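Local atomic coordinates of SufC protein (Thermus thermophilus, PDB entry 2D2E), a protein that probably binds and hydrolyses ATP as the cytoplasmic ABC-type ATPase of the Suf system, which assembles iron-sulfur clusters. Residues Y55-G60 with N68-S73; L84-P89 with L101-Q106; R204-I209 with E229-L234; V216-R221 with E240-K245. One frame throughout, in Å; residues are numbered along the deposited sequence. Where two conformers were deposited one is given.

Interaction 1 (Y55-G60 with N68-S73); sequences YTVERG and NILELS
Leu70 CD1 and a water share one carbonyl oxygen, Gly60 O. Leu70 CD1 lies 3.4 Å from Gly60 O. A water donates a hydrogen bond of 2.9 Å to the same Gly60 O and another of 2.9 Å to Asn68 OD1. No direct hydrogen bond joins 55-60 to 68-73, so this bridge is the polar link between them. The amide of Asn68 works in two directions. Its OD1 holds the water, while its ND2 donates to Ile62 O within the hairpin and so fixes which way the amide is turned. The apolar part is a single pair. Leu70 CD1 also meets Val57 CG1 at 3.8 Å, the two side chains passing at a slant. Leu70 sets CG beside its own backbone N (chi1 -81°), and one branch then reaches across the gap. Val57 offers the branch that is anti to its backbone N.

The contact lies at the surface of the antiparallel sheet that forms the beta subdomain of ABC ATPases. Strand 56-58 pairs with strand 3-13, and Glu58 and Arg59 both face Trp10 in a classic beta bulge. The chain then turns a corner into strand 60-64. Gly60 has a positive phi, and a side chain there would press on the carbonyl oxygen of Arg59. On the other side, Ile69 to Leu72 form a type I turn, closed by Leu72 N to Ile69 O at 2.9 Å. Ser73 N-caps helix 74-79, and Glu76 OE1 accepts from Ser73 N, as in a capping box.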
loop_
_atom_site.group_PDB
_atom_site.type_symbol
_atom_site.label_atom_id
_atom_site.label_comp_id
_atom_site.label_asym_id
_atom_site.label_seq_id
_atom_site.Cartn_x
_atom_site.Cartn_y
_atom_site.Cartn_z
ATOM N N TYR A 55 5.375 -13.775 -10.788
ATOM C CA TYR A 55 4.310 -14.665 -10.341
ATOM C C TYR A 55 3.377 -15.109 -11.445
ATOM O O TYR A 55 3.145 -14.386 -12.409
ATOM C CB TYR A 55 3.450 -13.978 -9.253
ATOM C CG TYR A 55 4.265 -13.775 -7.990
ATOM C CD1 TYR A 55 5.021 -12.624 -7.817
ATOM C CD2 TYR A 55 4.333 -14.765 -7.013
ATOM C CE1 TYR A 55 5.832 -12.460 -6.708
ATOM C CE2 TYR A 55 5.155 -14.614 -5.892
ATOM C CZ TYR A 55 5.898 -13.458 -5.756
ATOM O OH TYR A 55 6.712 -13.282 -4.657
ATOM N N THR A 56 2.827 -16.302 -11.278
ATOM C CA THR A 56 1.891 -16.857 -12.238
ATOM C C THR A 56 0.522 -16.972 -11.572
ATOM O O THR A 56 0.384 -17.643 -10.557
ATOM C CB THR A 56 2.331 -18.271 -12.691
ATOM O OG1 THR A 56 3.646 -18.206 -13.257
ATOM C CG2 THR A 56 1.363 -18.826 -13.724
ATOM N N VAL A 57 -0.492 -16.310 -12.124
ATOM C CA VAL A 57 -1.824 -16.411 -11.541
ATOM C C VAL A 57 -2.542 -17.591 -12.206
ATOM O O VAL A 57 -2.682 -17.646 -13.424
ATOM C CB VAL A 57 -2.620 -15.084 -11.713
ATOM C CG1 VAL A 57 -4.075 -15.283 -11.276
ATOM C CG2 VAL A 57 -1.939 -13.970 -10.900
ATOM N N GLU A 58 -2.975 -18.539 -11.385
ATOM C CA GLU A 58 -3.638 -19.751 -11.853
ATOM C C GLU A 58 -5.147 -19.621 -11.968
ATOM O O GLU A 58 -5.776 -20.224 -12.838
ATOM C CB GLU A 58 -3.330 -20.884 -10.883
ATOM C CG GLU A 58 -1.852 -21.026 -10.578
ATOM C CD GLU A 58 -1.221 -22.155 -11.348
ATOM O OE1 GLU A 58 -1.640 -22.390 -12.504
ATOM O OE2 GLU A 58 -0.306 -22.802 -10.804
ATOM N N ARG A 59 -5.731 -18.842 -11.071
ATOM C CA ARG A 59 -7.166 -18.673 -11.059
ATOM C C ARG A 59 -7.466 -17.390 -10.287
ATOM O O ARG A 59 -6.604 -16.905 -9.543
ATOM C CB ARG A 59 -7.803 -19.879 -10.358
ATOM C CG ARG A 59 -9.292 -19.751 -10.153
ATOM C CD ARG A 59 -9.843 -20.836 -9.234
ATOM N NE ARG A 59 -9.954 -22.128 -9.895
ATOM C CZ ARG A 59 -11.017 -22.919 -9.797
ATOM N NH1 ARG A 59 -12.062 -22.542 -9.068
ATOM N NH2 ARG A 59 -11.034 -24.086 -10.428
ATOM N N GLY A 60 -8.658 -16.831 -10.496
ATOM C CA GLY A 60 -9.040 -15.622 -9.776
ATOM C C GLY A 60 -9.015 -14.311 -10.532
ATOM O O GLY A 60 -8.630 -14.237 -11.699
ATOM N N ASN A 68 -11.435 -5.910 -13.902
ATOM C CA ASN A 68 -10.366 -6.874 -13.633
ATOM C C ASN A 68 -9.046 -6.236 -14.077
ATOM O O ASN A 68 -8.895 -5.845 -15.237
ATOM C CB ASN A 68 -10.646 -8.170 -14.424
ATOM C CG ASN A 68 -9.677 -9.313 -14.091
ATOM O OD1 ASN A 68 -9.745 -10.385 -14.703
ATOM N ND2 ASN A 68 -8.788 -9.099 -13.130
ATOM N N ILE A 69 -8.090 -6.109 -13.161
ATOM C CA ILE A 69 -6.814 -5.492 -13.512
ATOM C C ILE A 69 -5.654 -6.466 -13.622
ATOM O O ILE A 69 -4.526 -6.048 -13.868
ATOM C CB ILE A 69 -6.414 -4.402 -12.483
ATOM C CG1 ILE A 69 -6.190 -5.027 -11.096
ATOM C CG2 ILE A 69 -7.485 -3.335 -12.449
ATOM C CD1 ILE A 69 -5.675 -4.026 -10.047
ATOM N N LEU A 70 -5.920 -7.760 -13.445
ATOM C CA LEU A 70 -4.847 -8.747 -13.497
ATOM C C LEU A 70 -4.061 -8.750 -14.797
ATOM O O LEU A 70 -2.875 -9.052 -14.793
ATOM C CB LEU A 70 -5.388 -10.157 -13.233
ATOM C CG LEU A 70 -5.617 -10.534 -11.773
ATOM C CD1 LEU A 70 -6.020 -11.993 -11.679
ATOM C CD2 LEU A 70 -4.341 -10.289 -10.976
ATOM N N GLU A 71 -4.730 -8.407 -15.889
ATOM C CA GLU A 71 -4.108 -8.385 -17.207
ATOM C C GLU A 71 -3.458 -7.050 -17.532
ATOM O O GLU A 71 -2.801 -6.916 -18.560
ATOM C CB GLU A 71 -5.151 -8.724 -18.278
ATOM C CG GLU A 71 -5.815 -10.070 -18.053
ATOM C CD GLU A 71 -4.808 -11.198 -17.999
ATOM O OE1 GLU A 71 -5.002 -12.132 -17.192
ATOM O OE2 GLU A 71 -3.823 -11.154 -18.772
ATOM N N LEU A 72 -3.635 -6.066 -16.654
ATOM C CA LEU A 72 -3.061 -4.741 -16.871
ATOM C C LEU A 72 -1.639 -4.625 -16.371
ATOM O O LEU A 72 -1.273 -5.234 -15.365
ATOM C CB LEU A 72 -3.898 -3.677 -16.167
ATOM C CG LEU A 72 -5.379 -3.579 -16.515
ATOM C CD1 LEU A 72 -5.888 -2.238 -15.986
ATOM C CD2 LEU A 72 -5.597 -3.663 -18.025
ATOM N N SER A 73 -0.841 -3.809 -17.059
ATOM C CA SER A 73 0.546 -3.599 -16.656
ATOM C C SER A 73 0.500 -2.735 -15.402
ATOM O O SER A 73 -0.546 -2.156 -15.082
ATOM C CB SER A 73 1.288 -2.838 -17.744
ATOM O OG SER A 73 0.759 -1.531 -17.849
HETATM O O HOH W 1 -9.191 -13.177 -14.392
#

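Interaction 2 (L84-P89 with L101-Q106)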
loop_
_atom_site.group_PDB
_atom_site.type_symbol
_atom_site.label_atom_id
_atom_site.label_comp_id
_atom_site.label_asym_id
_atom_site.label_seq_id
_atom_site.Cartn_x
_atom_site.Cartn_y
_atom_site.Cartn_z
ATOM N N LEU A 84 1.043 3.426 -7.244
ATOM C CA LEU A 84 2.303 2.845 -7.698
ATOM C C LEU A 84 3.357 3.914 -7.508
ATOM O O LEU A 84 3.386 4.899 -8.244
ATOM C CB LEU A 84 2.239 2.442 -9.174
ATOM C CG LEU A 84 3.547 1.846 -9.726
ATOM C CD1 LEU A 84 3.930 0.613 -8.905
ATOM C CD2 LEU A 84 3.383 1.489 -11.203
ATOM N N ALA A 85 4.200 3.731 -6.508
ATOM C CA ALA A 85 5.254 4.703 -6.237
ATOM C C ALA A 85 6.317 4.628 -7.326
ATOM O O ALA A 85 6.622 3.543 -7.844
ATOM C CB ALA A 85 5.870 4.430 -4.877
ATOM N N PHE A 86 6.861 5.790 -7.682
ATOM C CA PHE A 86 7.899 5.895 -8.714
ATOM C C PHE A 86 9.228 5.573 -8.042
ATOM O O PHE A 86 9.534 6.103 -6.973
ATOM C CB PHE A 86 7.943 7.325 -9.257
ATOM C CG PHE A 86 8.532 7.445 -10.632
ATOM C CD1 PHE A 86 7.704 7.528 -11.747
ATOM C CD2 PHE A 86 9.909 7.499 -10.813
ATOM C CE1 PHE A 86 8.235 7.666 -13.027
ATOM C CE2 PHE A 86 10.456 7.637 -12.097
ATOM C CZ PHE A 86 9.615 7.722 -13.202
ATOM N N GLN A 87 10.014 4.704 -8.663
ATOM C CA GLN A 87 11.310 4.331 -8.108
ATOM C C GLN A 87 12.420 5.032 -8.886
ATOM O O GLN A 87 12.308 5.227 -10.098
ATOM C CB GLN A 87 11.490 2.819 -8.175
ATOM N N TYR A 88 13.476 5.415 -8.176
ATOM C CA TYR A 88 14.633 6.083 -8.773
ATOM C C TYR A 88 15.885 5.381 -8.253
ATOM O O TYR A 88 15.885 4.857 -7.140
ATOM C CB TYR A 88 14.662 7.557 -8.377
ATOM N N PRO A 89 16.970 5.371 -9.045
ATOM C CA PRO A 89 18.225 4.720 -8.647
ATOM C C PRO A 89 19.122 5.482 -7.666
ATOM O O PRO A 89 18.835 6.623 -7.298
ATOM C CB PRO A 89 18.917 4.487 -9.986
ATOM C CG PRO A 89 18.537 5.722 -10.748
ATOM C CD PRO A 89 17.057 5.869 -10.431
ATOM N N LEU A 101 9.127 14.521 -7.463
ATOM C CA LEU A 101 7.682 14.462 -7.317
ATOM C C LEU A 101 6.979 14.955 -8.573
ATOM O O LEU A 101 5.935 14.423 -8.959
ATOM C CB LEU A 101 7.228 15.290 -6.112
ATOM C CG LEU A 101 6.567 14.511 -4.972
ATOM C CD1 LEU A 101 5.328 13.791 -5.494
ATOM C CD2 LEU A 101 7.546 13.517 -4.392
ATOM N N ARG A 102 7.557 15.962 -9.220
ATOM C CA ARG A 102 6.950 16.503 -10.430
ATOM C C ARG A 102 7.028 15.443 -11.523
ATOM O O ARG A 102 6.068 15.246 -12.269
ATOM C CB ARG A 102 7.670 17.768 -10.873
ATOM C CG ARG A 102 6.864 18.606 -11.862
ATOM C CD ARG A 102 7.442 19.981 -11.920
ATOM N NE ARG A 102 6.854 20.794 -12.973
ATOM C CZ ARG A 102 7.405 21.924 -13.399
ATOM N NH1 ARG A 102 8.535 22.353 -12.849
ATOM N NH2 ARG A 102 6.846 22.610 -14.387
ATOM N N LEU A 103 8.167 14.759 -11.596
ATOM C CA LEU A 103 8.342 13.687 -12.568
ATOM C C LEU A 103 7.314 12.585 -12.304
ATOM O O LEU A 103 6.701 12.068 -13.245
ATOM C CB LEU A 103 9.761 13.097 -12.474
ATOM C CG LEU A 103 10.069 11.887 -13.371
ATOM C CD1 LEU A 103 9.752 12.248 -14.802
ATOM C CD2 LEU A 103 11.531 11.493 -13.273
ATOM N N ALA A 104 7.133 12.226 -11.030
ATOM C CA ALA A 104 6.178 11.184 -10.659
ATOM C C ALA A 104 4.753 11.578 -11.003
ATOM O O ALA A 104 3.988 10.757 -11.481
ATOM C CB ALA A 104 6.275 10.866 -9.150
ATOM N N LEU A 105 4.387 12.831 -10.730
ATOM C CA LEU A 105 3.034 13.272 -11.020
ATOM C C LEU A 105 2.783 13.344 -12.527
ATOM O O LEU A 105 1.705 12.966 -12.982
ATOM C CB LEU A 105 2.767 14.634 -10.366
ATOM C CG LEU A 105 1.369 15.229 -10.473
ATOM C CD1 LEU A 105 0.376 14.371 -9.681
ATOM C CD2 LEU A 105 1.401 16.669 -9.943
ATOM N N GLN A 106 3.772 13.802 -13.298
ATOM C CA GLN A 106 3.634 13.902 -14.767
ATOM C C GLN A 106 3.508 12.518 -15.401
ATOM O O GLN A 106 2.792 12.341 -16.387
ATOM C CB GLN A 106 4.832 14.642 -15.375
ATOM C CG GLN A 106 4.825 16.129 -15.046
ATOM C CD GLN A 106 5.902 16.929 -15.761
ATOM O OE1 GLN A 106 6.871 16.378 -16.320
ATOM N NE2 GLN A 106 5.755 18.238 -15.733
#
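Leu103 is the first residue of 101-106 to meet Phe86. It is an exposed residue whose end comes to the ring. Its CG is anti to the backbone N (chi1 176°), which carries the branched end along the helix surface to the far end of the ring. There Leu103 CD2 lies 4.2 Å from Phe86 CE2, and Leu103 CG is 4.2 Å from Phe86 CZ. The two side chains cross at about a right angle.

Ala104 comes next and is buried. Its methyl meets the root of the aromatic side chain, with Ala104 CB 3.9 Å from Phe86 CB. Its main chain is close too, since Ala104 CA is 4.1 Å from Phe86 CD1. A small residue at this point lets the loop come near the helix: the CA atoms of Phe86 and Ala104 are 5.9 Å apart. Phe86 thus lies across the helix, its CB on Ala104 and its outer ring atoms at Leu103. The contact is purely van der Waals; no hydrogen bond crosses it.

Leu105 turns to the other side of the helix and packs on Leu160. Just past the segment, the Phe86 side chain also touches Ala107. Helix 148-160 pins the loop as well, because Gln156 OE1 accepts from Phe86 N while Gln156 packs on Ala104. By sequence, 84-89 with Gln87 is probably the Q-loop of the ABC family, and the contact seats that loop against the helical subdomain.

Interaction 3 (R204-I209 with E229-L234)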
loop_
_atom_site.group_PDB
_atom_site.type_symbol
_atom_site.label_atom_id
_atom_site.label_comp_id
_atom_site.label_asym_id
_atom_site.label_seq_id
_atom_site.Cartn_x
_atom_site.Cartn_y
_atom_site.Cartn_z
ATOM N N ARG A 204 1.763 -3.411 15.766
ATOM C CA ARG A 204 2.166 -2.041 16.120
ATOM C C ARG A 204 1.595 -0.885 15.311
ATOM O O ARG A 204 1.013 0.038 15.877
ATOM C CB ARG A 204 3.695 -1.910 16.142
ATOM C CG ARG A 204 4.193 -0.633 16.843
ATOM C CD ARG A 204 3.722 -0.580 18.305
ATOM N NE ARG A 204 4.004 -1.840 18.994
ATOM C CZ ARG A 204 5.198 -2.204 19.452
ATOM N NH1 ARG A 204 6.242 -1.395 19.318
ATOM N NH2 ARG A 204 5.355 -3.395 20.013
ATOM N N ILE A 205 1.758 -0.919 13.994
ATOM C CA ILE A 205 1.263 0.193 13.179
ATOM C C ILE A 205 -0.232 0.463 13.314
ATOM O O ILE A 205 -0.698 1.596 13.074
ATOM C CB ILE A 205 1.663 -0.010 11.685
ATOM C CG1 ILE A 205 1.472 1.303 10.900
ATOM C CG2 ILE A 205 0.838 -1.143 11.058
ATOM C CD1 ILE A 205 2.029 1.234 9.468
ATOM N N LEU A 206 -0.982 -0.562 13.708
ATOM C CA LEU A 206 -2.425 -0.429 13.814
ATOM C C LEU A 206 -2.880 0.378 15.016
ATOM O O LEU A 206 -4.077 0.650 15.180
ATOM C CB LEU A 206 -3.075 -1.818 13.758
ATOM C CG LEU A 206 -2.671 -2.567 12.486
ATOM C CD1 LEU A 206 -3.314 -3.958 12.471
ATOM C CD2 LEU A 206 -3.096 -1.789 11.245
ATOM N N ASN A 207 -1.922 0.760 15.851
ATOM C CA ASN A 207 -2.229 1.629 16.985
ATOM C C ASN A 207 -2.199 3.066 16.444
ATOM O O ASN A 207 -2.763 3.985 17.063
ATOM C CB ASN A 207 -1.189 1.462 18.082
ATOM C CG ASN A 207 -1.283 0.111 18.754
ATOM O OD1 ASN A 207 -2.353 -0.285 19.220
ATOM N ND2 ASN A 207 -0.176 -0.607 18.798
ATOM N N TYR A 208 -1.552 3.258 15.284
ATOM C CA TYR A 208 -1.475 4.586 14.668
ATOM C C TYR A 208 -2.471 4.719 13.512
ATOM O O TYR A 208 -2.954 5.808 13.239
ATOM C CB TYR A 208 -0.047 4.920 14.143
ATOM C CG TYR A 208 1.051 4.508 15.073
ATOM C CD1 TYR A 208 2.075 3.670 14.645
ATOM C CD2 TYR A 208 1.046 4.912 16.416
ATOM C CE1 TYR A 208 3.065 3.223 15.536
ATOM C CE2 TYR A 208 2.038 4.475 17.307
ATOM C CZ TYR A 208 3.037 3.629 16.859
ATOM O OH TYR A 208 4.004 3.171 17.741
ATOM N N ILE A 209 -2.772 3.597 12.851
ATOM C CA ILE A 209 -3.742 3.571 11.753
ATOM C C ILE A 209 -4.819 2.602 12.217
ATOM O O ILE A 209 -4.641 1.395 12.098
ATOM C CB ILE A 209 -3.163 2.970 10.432
ATOM C CG1 ILE A 209 -1.865 3.663 10.037
ATOM C CG2 ILE A 209 -4.193 3.111 9.316
ATOM C CD1 ILE A 209 -1.214 3.122 8.738
ATOM N N GLU A 229 -9.795 -5.445 17.324
ATOM C CA GLU A 229 -9.583 -6.329 18.461
ATOM C C GLU A 229 -8.881 -7.617 18.048
ATOM O O GLU A 229 -8.153 -8.215 18.844
ATOM C CB GLU A 229 -10.919 -6.674 19.141
ATOM C CG GLU A 229 -11.857 -7.485 18.260
ATOM C CD GLU A 229 -12.835 -6.623 17.476
ATOM O OE1 GLU A 229 -12.572 -5.422 17.258
ATOM O OE2 GLU A 229 -13.891 -7.155 17.068
ATOM N N LEU A 230 -9.108 -8.051 16.810
ATOM C CA LEU A 230 -8.468 -9.277 16.329
ATOM C C LEU A 230 -6.965 -9.068 16.230
ATOM O O LEU A 230 -6.186 -9.942 16.596
ATOM C CB LEU A 230 -9.022 -9.692 14.967
ATOM C CG LEU A 230 -8.354 -10.902 14.285
ATOM C CD1 LEU A 230 -8.357 -12.131 15.230
ATOM C CD2 LEU A 230 -9.085 -11.210 12.971
ATOM N N ALA A 231 -6.538 -7.904 15.741
ATOM C CA ALA A 231 -5.101 -7.639 15.653
ATOM C C ALA A 231 -4.512 -7.561 17.056
ATOM O O ALA A 231 -3.400 -8.009 17.299
ATOM C CB ALA A 231 -4.846 -6.319 14.912
ATOM N N LEU A 232 -5.264 -6.982 17.988
ATOM C CA LEU A 232 -4.792 -6.864 19.359
ATOM C C LEU A 232 -4.575 -8.224 20.005
ATOM O O LEU A 232 -3.539 -8.471 20.642
ATOM C CB LEU A 232 -5.796 -6.049 20.188
ATOM C CG LEU A 232 -5.896 -4.583 19.736
ATOM C CD1 LEU A 232 -7.194 -3.934 20.222
ATOM C CD2 LEU A 232 -4.688 -3.833 20.253
ATOM N N GLU A 233 -5.544 -9.114 19.839
ATOM C CA GLU A 233 -5.422 -10.430 20.444
ATOM C C GLU A 233 -4.279 -11.208 19.801
ATOM O O GLU A 233 -3.559 -11.923 20.475
ATOM C CB GLU A 233 -6.742 -11.200 20.352
ATOM C CG GLU A 233 -6.718 -12.442 21.254
ATOM C CD GLU A 233 -8.092 -12.991 21.583
ATOM O OE1 GLU A 233 -8.169 -13.842 22.501
ATOM O OE2 GLU A 233 -9.085 -12.584 20.936
ATOM N N LEU A 234 -4.093 -11.041 18.491
ATOM C CA LEU A 234 -2.986 -11.700 17.800
ATOM C C LEU A 234 -1.657 -11.207 18.351
ATOM O O LEU A 234 -0.716 -11.987 18.514
ATOM C CB LEU A 234 -3.011 -11.392 16.298
ATOM C CG LEU A 234 -3.608 -12.425 15.351
ATOM C CD1 LEU A 234 -3.617 -11.835 13.940
ATOM C CD2 LEU A 234 -2.779 -13.706 15.385
#
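Leu206 and Ala231 make the tight half of this contact. Leu206 CD1 sits 3.7 Å from Ala231 CB, and both residues are buried. Leu206 sets CG beside its backbone N (chi1 -56°), and the side chain then extends toward the helix. Ala231 offers a single methyl in return. Strand 31-35 lies beneath both: Leu206 packs on Ala33 and Met35, and Ala231 also packs on Met35. The two residues therefore meet over the central sheet.

The other half is loose and faces solvent. Asn207 OD1 is 4.4 Å from Leu232 CD2, which is only a distant brush of an amide oxygen past a methyl. Both residues are exposed. The amide of Asn207 is held from its own side instead. Its OD1 accepts from Gln203 NE2, and its ND2 makes a weak bond of 3.2 Å to Arg204 O, bent to 122° at the hydrogen. No hydrogen bond runs from the turn to the helix.

The turn keeps its shape by internal bonds. Ile205 O accepts from both Tyr208 N and Ile209 N, at 2.9 Å each, and Asn207 N reaches Arg204 O at 3.0 Å. Tyr208 faces the other way, onto helix 176-189.

The segment 204-209 links strand 195-199 to strand 213-218, close behind a Thr-His pair that probably marks the H-loop. The contact lays helix 228-237 beside this connection, over the mixed sheet of the ABC ATPase core.

Interaction 4 (V216-R221 with E240-K245); sequences VMMDGR and EWLKEK
No ring enters the contact that Val216 and Met218 make with Leu242 and Lys243. The indole of Trp241 stands next to it on helix 239-244. One of its faces carries the main chain of Lys245, whose C lies 4.1 Å above the ring plane, offset toward the rim. Trp241 also makes a cation-pi contact with Lys237 and packs on Glu233.

Leu242 carries the apolar contact. Its CG is anti to the backbone N (chi1 -177°), and CD2 is directed at the strand. Leu242 CD2 meets Val216 CG1 at 3.5 Å, tip to tip. The same methyl lies 3.6 Å from Met218 CE. Met218 is extended beyond CG and passes at a slant to the side chains of Leu242 and Lys243. Its SD passes 4.0 Å from Lys243 CB, and its CE is 3.8 Å from Lys243 N. An alanine in place of Met218 removes both SD and CE, and would probably leave Leu242 without one of its two partners on the strand and open a gap beside Lys243.

Toward solvent, Lys243 NZ forms a weak salt bridge of 3.5 Å with Glu240 OE2. Asp219 stays too far from Lys243 to pair with it.

The strand runs nearly square to the helix, at 82°. Tyr239, Leu230 and Leu234 complete the packing around Val216. A type I' turn from Met218 to Arg221 closes the hairpin of strands 213-218 and 221-226. The contact thus fastens the last helix to the edge hairpin of the mixed sheet, where Gly220 bonds to Ala40 of the ADP-binding P-loop.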
loop_
_atom_site.group_PDB
_atom_site.type_symbol
_atom_site.label_atom_id
_atom_site.label_comp_id
_atom_site.label_asym_id
_atom_site.label_seq_id
_atom_site.Cartn_x
_atom_site.Cartn_y
_atom_site.Cartn_z
ATOM N N VAL A 216 -6.588 -11.972 8.294
ATOM C CA VAL A 216 -5.363 -12.683 8.668
ATOM C C VAL A 216 -5.123 -13.819 7.681
ATOM O O VAL A 216 -6.014 -14.655 7.440
ATOM C CB VAL A 216 -5.428 -13.279 10.080
ATOM C CG1 VAL A 216 -4.036 -13.840 10.451
ATOM C CG2 VAL A 216 -5.849 -12.227 11.080
ATOM N N MET A 217 -3.921 -13.844 7.105
ATOM C CA MET A 217 -3.576 -14.859 6.119
ATOM C C MET A 217 -2.606 -15.922 6.601
ATOM O O MET A 217 -1.523 -15.610 7.100
ATOM C CB MET A 217 -3.002 -14.181 4.849
ATOM C CG MET A 217 -2.721 -15.138 3.681
ATOM S SD MET A 217 -2.333 -14.310 2.093
ATOM C CE MET A 217 -3.476 -13.043 2.081
ATOM N N MET A 218 -3.016 -17.181 6.465
ATOM C CA MET A 218 -2.170 -18.312 6.812
ATOM C C MET A 218 -2.333 -19.342 5.714
ATOM O O MET A 218 -3.433 -19.531 5.168
ATOM C CB MET A 218 -2.591 -18.926 8.133
ATOM C CG MET A 218 -2.442 -17.975 9.307
ATOM S SD MET A 218 -2.919 -18.859 10.796
ATOM C CE MET A 218 -2.892 -17.577 11.953
ATOM N N ASP A 219 -1.231 -20.004 5.402
ATOM C CA ASP A 219 -1.225 -21.030 4.357
ATOM C C ASP A 219 -1.870 -20.538 3.057
ATOM O O ASP A 219 -2.687 -21.227 2.450
ATOM C CB ASP A 219 -1.920 -22.304 4.866
ATOM C CG ASP A 219 -1.176 -22.947 6.039
ATOM O OD1 ASP A 219 0.050 -23.144 5.933
ATOM O OD2 ASP A 219 -1.814 -23.263 7.063
ATOM N N GLY A 220 -1.514 -19.323 2.653
ATOM C CA GLY A 220 -2.010 -18.783 1.397
ATOM C C GLY A 220 -3.455 -18.345 1.267
ATOM O O GLY A 220 -3.905 -18.094 0.157
ATOM N N ARG A 221 -4.190 -18.243 2.371
ATOM C CA ARG A 221 -5.576 -17.803 2.302
ATOM C C ARG A 221 -5.969 -17.051 3.569
ATOM O O ARG A 221 -5.255 -17.089 4.571
ATOM C CB ARG A 221 -6.526 -18.988 2.073
ATOM C CG ARG A 221 -6.541 -20.037 3.151
ATOM C CD ARG A 221 -7.667 -21.033 2.877
ATOM N NE ARG A 221 -7.591 -21.580 1.524
ATOM C CZ ARG A 221 -8.482 -22.416 0.995
ATOM N NH1 ARG A 221 -9.535 -22.812 1.702
ATOM N NH2 ARG A 221 -8.320 -22.868 -0.245
ATOM N N GLU A 240 0.413 -18.625 16.435
ATOM C CA GLU A 240 0.128 -20.034 16.714
ATOM C C GLU A 240 -1.214 -20.184 17.396
ATOM O O GLU A 240 -1.933 -21.154 17.161
ATOM C CB GLU A 240 1.225 -20.651 17.585
ATOM C CG GLU A 240 2.573 -20.702 16.890
ATOM C CD GLU A 240 2.527 -21.511 15.606
ATOM O OE1 GLU A 240 3.341 -21.235 14.694
ATOM O OE2 GLU A 240 1.681 -22.430 15.512
ATOM N N TRP A 241 -1.544 -19.224 18.249
ATOM C CA TRP A 241 -2.820 -19.245 18.945
ATOM C C TRP A 241 -3.963 -19.220 17.940
ATOM O O TRP A 241 -4.901 -20.014 18.028
ATOM C CB TRP A 241 -2.950 -18.041 19.879
ATOM C CG TRP A 241 -4.377 -17.680 20.162
ATOM C CD1 TRP A 241 -5.250 -18.351 20.970
ATOM C CD2 TRP A 241 -5.128 -16.612 19.562
ATOM N NE1 TRP A 241 -6.496 -17.772 20.912
ATOM C CE2 TRP A 241 -6.449 -16.702 20.054
ATOM C CE3 TRP A 241 -4.809 -15.587 18.656
ATOM C CZ2 TRP A 241 -7.458 -15.811 19.670
ATOM C CZ3 TRP A 241 -5.809 -14.697 18.271
ATOM C CH2 TRP A 241 -7.122 -14.815 18.782
ATOM N N LEU A 242 -3.889 -18.299 16.981
ATOM C CA LEU A 242 -4.937 -18.185 15.981
ATOM C C LEU A 242 -5.039 -19.403 15.073
ATOM O O LEU A 242 -6.142 -19.818 14.708
ATOM C CB LEU A 242 -4.736 -16.922 15.135
ATOM C CG LEU A 242 -5.816 -16.658 14.080
ATOM C CD1 LEU A 242 -7.180 -16.448 14.728
ATOM C CD2 LEU A 242 -5.418 -15.417 13.290
ATOM N N LYS A 243 -3.898 -19.977 14.710
ATOM C CA LYS A 243 -3.901 -21.149 13.848
ATOM C C LYS A 243 -4.780 -22.225 14.479
ATOM O O LYS A 243 -5.541 -22.897 13.783
ATOM C CB LYS A 243 -2.476 -21.685 13.655
ATOM C CG LYS A 243 -2.406 -22.976 12.839
ATOM C CD LYS A 243 -1.072 -23.698 13.003
ATOM C CE LYS A 243 0.066 -22.964 12.321
ATOM N NZ LYS A 243 1.322 -23.780 12.335
ATOM N N GLU A 244 -4.692 -22.375 15.798
ATOM C CA GLU A 244 -5.495 -23.380 16.493
ATOM C C GLU A 244 -6.965 -22.971 16.609
ATOM O O GLU A 244 -7.862 -23.773 16.340
ATOM C CB GLU A 244 -4.907 -23.651 17.881
ATOM N N LYS A 245 -7.214 -21.726 17.004
ATOM C CA LYS A 245 -8.579 -21.224 17.156
ATOM C C LYS A 245 -8.579 -19.848 17.807
ATOM O O LYS A 245 -9.457 -19.029 17.461
ATOM C CB LYS A 245 -9.414 -22.191 17.996
#

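Overall arrangement
From the N terminus, interaction 1 closes a short loop around hairpin 60-64/67-68 in the antiparallel sheet. Interaction 2 follows in series and closes a loop of eleven residues leading into helix 97-109. It lies on the opposite side of the chain's centre from interactions 3 and 4. These two cross: 216-221 lies within the loop closed by interaction 3, and 240-245 follows beyond it. Their centres are about 16 Å apart, and they touch where Leu234 packs on Val216 and Leu242. Interaction 3 ties helix 228-237 to the connection after strand 195-199, interaction 4 helix 239-244 to the edge hairpin of the mixed sheet. Interactions 1 and 2 touch neither each other nor this pair.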